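Local coordinates for protein glutathione S-transferase (Natrialba magadii ATCC 43099, PDB 6GZF) that probably acts as a xi-class glutathione transferase of the glutathionyl-hydroquinone reductase type, using an active-site cysteine nucleophile and bound glutathione, at residues F250-H255 against V288-I293. Numbering follows the deposited sequence.
Sequences FDNVYH and VEMDHI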
loop_
_atom_site.group_PDB
_atom_site.type_symbol
_atom_site.label_atom_id
_atom_site.label_comp_id
_atom_site.label_asym_id
_atom_site.label_seq_id
_atom_site.Cartn_x
_atom_site.Cartn_y
_atom_site.Cartn_z
ATOM N N PHE A 250 -10.930 3.573 2.818
ATOM C CA PHE A 250 -10.026 3.728 1.684
ATOM C C PHE A 250 -8.585 4.032 2.095
ATOM O O PHE A 250 -7.658 3.349 1.663
ATOM C CB PHE A 250 -10.538 4.830 0.754
ATOM C CG PHE A 250 -9.991 4.749 -0.647
ATOM C CD1 PHE A 250 -8.717 5.206 -0.941
ATOM C CD2 PHE A 250 -10.757 4.219 -1.671
ATOM C CE1 PHE A 250 -8.218 5.131 -2.227
ATOM C CE2 PHE A 250 -10.262 4.142 -2.958
ATOM C CZ PHE A 250 -8.991 4.597 -3.236
ATOM N N ASP A 251 -8.400 5.055 2.923
ATOM C CA ASP A 251 -7.060 5.542 3.241
ATOM C C ASP A 251 -6.334 4.702 4.289
ATOM O O ASP A 251 -5.113 4.787 4.415
ATOM C CB ASP A 251 -7.132 6.998 3.706
ATOM C CG ASP A 251 -7.479 7.950 2.578
ATOM O OD1 ASP A 251 -7.881 7.465 1.499
ATOM O OD2 ASP A 251 -7.346 9.177 2.766
ATOM N N ASN A 252 -7.076 3.893 5.036
ATOM C CA ASN A 252 -6.469 3.029 6.043
ATOM C C ASN A 252 -6.232 1.613 5.528
ATOM O O ASN A 252 -5.378 0.892 6.043
ATOM C CB ASN A 252 -7.335 2.978 7.304
ATOM C CG ASN A 252 -6.970 4.057 8.309
ATOM O OD1 ASN A 252 -7.550 5.142 8.310
ATOM N ND2 ASN A 252 -6.005 3.759 9.172
ATOM N N VAL A 253 -6.991 1.217 4.510
ATOM C CA VAL A 253 -6.931 -0.153 4.010
ATOM C C VAL A 253 -6.767 -0.239 2.492
ATOM O O VAL A 253 -5.742 -0.712 2.001
ATOM C CB VAL A 253 -8.193 -0.943 4.408
ATOM C CG1 VAL A 253 -8.202 -2.303 3.733
ATOM C CG2 VAL A 253 -8.277 -1.092 5.919
ATOM N N TYR A 254 -7.780 0.217 1.762
ATOM C CA TYR A 254 -7.841 0.049 0.310
ATOM C C TYR A 254 -6.624 0.623 -0.413
ATOM O O TYR A 254 -6.118 0.029 -1.366
ATOM C CB TYR A 254 -9.113 0.699 -0.237
ATOM C CG TYR A 254 -10.394 0.042 0.227
ATOM C CD1 TYR A 254 -10.418 -1.296 0.602
ATOM C CD2 TYR A 254 -11.579 0.762 0.296
ATOM C CE1 TYR A 254 -11.588 -1.898 1.027
ATOM C CE2 TYR A 254 -12.752 0.169 0.720
ATOM C CZ TYR A 254 -12.751 -1.161 1.083
ATOM O OH TYR A 254 -13.918 -1.755 1.507
ATOM N N HIS A 255 -6.162 1.777 0.055
ATOM C CA HIS A 255 -5.049 2.487 -0.565
ATOM C C HIS A 255 -3.750 1.682 -0.529
ATOM O O HIS A 255 -3.010 1.637 -1.512
ATOM C CB HIS A 255 -4.853 3.837 0.128
ATOM C CG HIS A 255 -3.849 4.725 -0.537
ATOM N ND1 HIS A 255 -2.493 4.485 -0.489
ATOM C CD2 HIS A 255 -4.004 5.859 -1.258
ATOM C CE1 HIS A 255 -1.855 5.431 -1.153
ATOM N NE2 HIS A 255 -2.750 6.278 -1.632
ATOM N N VAL A 288 -18.554 3.087 13.376
ATOM C CA VAL A 288 -17.249 2.920 12.750
ATOM C C VAL A 288 -16.237 2.349 13.738
ATOM O O VAL A 288 -15.802 3.033 14.664
ATOM C CB VAL A 288 -16.714 4.254 12.196
ATOM C CG1 VAL A 288 -15.517 4.007 11.294
ATOM C CG2 VAL A 288 -17.807 4.986 11.434
ATOM N N GLU A 289 -15.873 1.086 13.538
ATOM C CA GLU A 289 -14.870 0.434 14.371
ATOM C C GLU A 289 -13.610 0.155 13.562
ATOM O O GLU A 289 -13.451 -0.927 12.995
ATOM C CB GLU A 289 -15.422 -0.864 14.960
ATOM C CG GLU A 289 -16.479 -0.659 16.030
ATOM C CD GLU A 289 -15.899 -0.140 17.330
ATOM O OE1 GLU A 289 -14.699 -0.378 17.581
ATOM O OE2 GLU A 289 -16.641 0.503 18.100
ATOM N N MET A 290 -12.717 1.140 13.515
ATOM C CA MET A 290 -11.504 1.052 12.708
ATOM C C MET A 290 -10.604 -0.096 13.153
ATOM O O MET A 290 -9.929 -0.718 12.333
ATOM C CB MET A 290 -10.733 2.371 12.765
ATOM C CG MET A 290 -9.674 2.512 11.686
ATOM S SD MET A 290 -10.398 2.542 10.035
ATOM C CE MET A 290 -11.168 4.159 10.033
ATOM N N ASP A 291 -10.599 -0.371 14.455
ATOM C CA ASP A 291 -9.807 -1.465 15.005
ATOM C C ASP A 291 -10.236 -2.797 14.395
ATOM O O ASP A 291 -9.403 -3.660 14.118
ATOM C CB ASP A 291 -9.937 -1.511 16.527
ATOM C CG ASP A 291 -8.936 -2.453 17.168
ATOM O OD1 ASP A 291 -7.778 -2.498 16.702
ATOM O OD2 ASP A 291 -9.307 -3.147 18.139
ATOM N N HIS A 292 -11.540 -2.951 14.185
ATOM C CA HIS A 292 -12.078 -4.130 13.516
ATOM C C HIS A 292 -11.689 -4.144 12.042
ATOM O O HIS A 292 -11.363 -5.192 11.484
ATOM C CB HIS A 292 -13.603 -4.180 13.651
ATOM C CG HIS A 292 -14.080 -4.634 14.996
ATOM N ND1 HIS A 292 -14.755 -5.821 15.182
ATOM C CD2 HIS A 292 -13.984 -4.060 16.219
ATOM C CE1 HIS A 292 -15.053 -5.960 16.462
ATOM N NE2 HIS A 292 -14.596 -4.905 17.113
ATOM N N ILE A 293 -11.724 -2.970 11.420
ATOM C CA ILE A 293 -11.452 -2.839 9.993
ATOM C C ILE A 293 -10.006 -3.188 9.657
ATOM O O ILE A 293 -9.746 -4.003 8.771
ATOM C CB ILE A 293 -11.757 -1.412 9.495
ATOM C CG1 ILE A 293 -13.259 -1.133 9.572
ATOM C CG2 ILE A 293 -11.268 -1.226 8.071
ATOM C CD1 ILE A 293 -13.634 0.297 9.239
#
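Asn-252 and Val-253 meet Met-290 and Ile-293 in a small, largely buried van der Waals contact between two helices of the all-helical C-terminal domain of this glutathione transferase. It illustrates how two helix faces can be joined by few atoms: the segments bury 136 Å² between them, and two side-chain pairs account for the touching. In the apolar pair, CG2 of Val-253 lies 3.7 Å from CG2 of Ile-293. Each methyl is the branch that reaches across: CG1 of Val-253 is anti to the backbone N (chi1 173°), leaving CG2 beside N and anti to the carbonyl carbon, whereas CG2 of Ile-293 stands anti to N. Met-290 starts off along the interface rather than into it, but its chain bends at chi2 (64°) and chi3 (72°), bringing the sulfur to the flank of Asn-252, where SD of Met-290 is 4.1 Å from both CB and CG of Asn-252. From there the terminal methyl turns back, leaving CE of Met-290 4.1 Å from OD1 of Asn-252, a loose approach without directional bonding. The two backbones stay well apart, the CA atoms of Val-253 and Ile-293 being 8.0 Å from each other. Glu-289 occupies the N-cap position of helix 290-299, so the contact engages the first turn of that helix. Across from it, 250-255 makes a wider pi-type turn, with N of His-255 hydrogen-bonded to O of Phe-250. Farther along helix 290-299, Val-253 also packs on Tyr-297, and the carbonyl of Asn-252 accepts a hydrogen bond from Tyr-298. Tyr-254, like Tyr-297, is predicted to lower the pKa of the active-site cysteine; its hydroxyl is hydrogen-bonded to that of Tyr-196, the predicted proton donor/acceptor on helix 194-199, and its side chain brings helix 250-254 against Pro-65 of helix 65-77 in the thioredoxin-like domain.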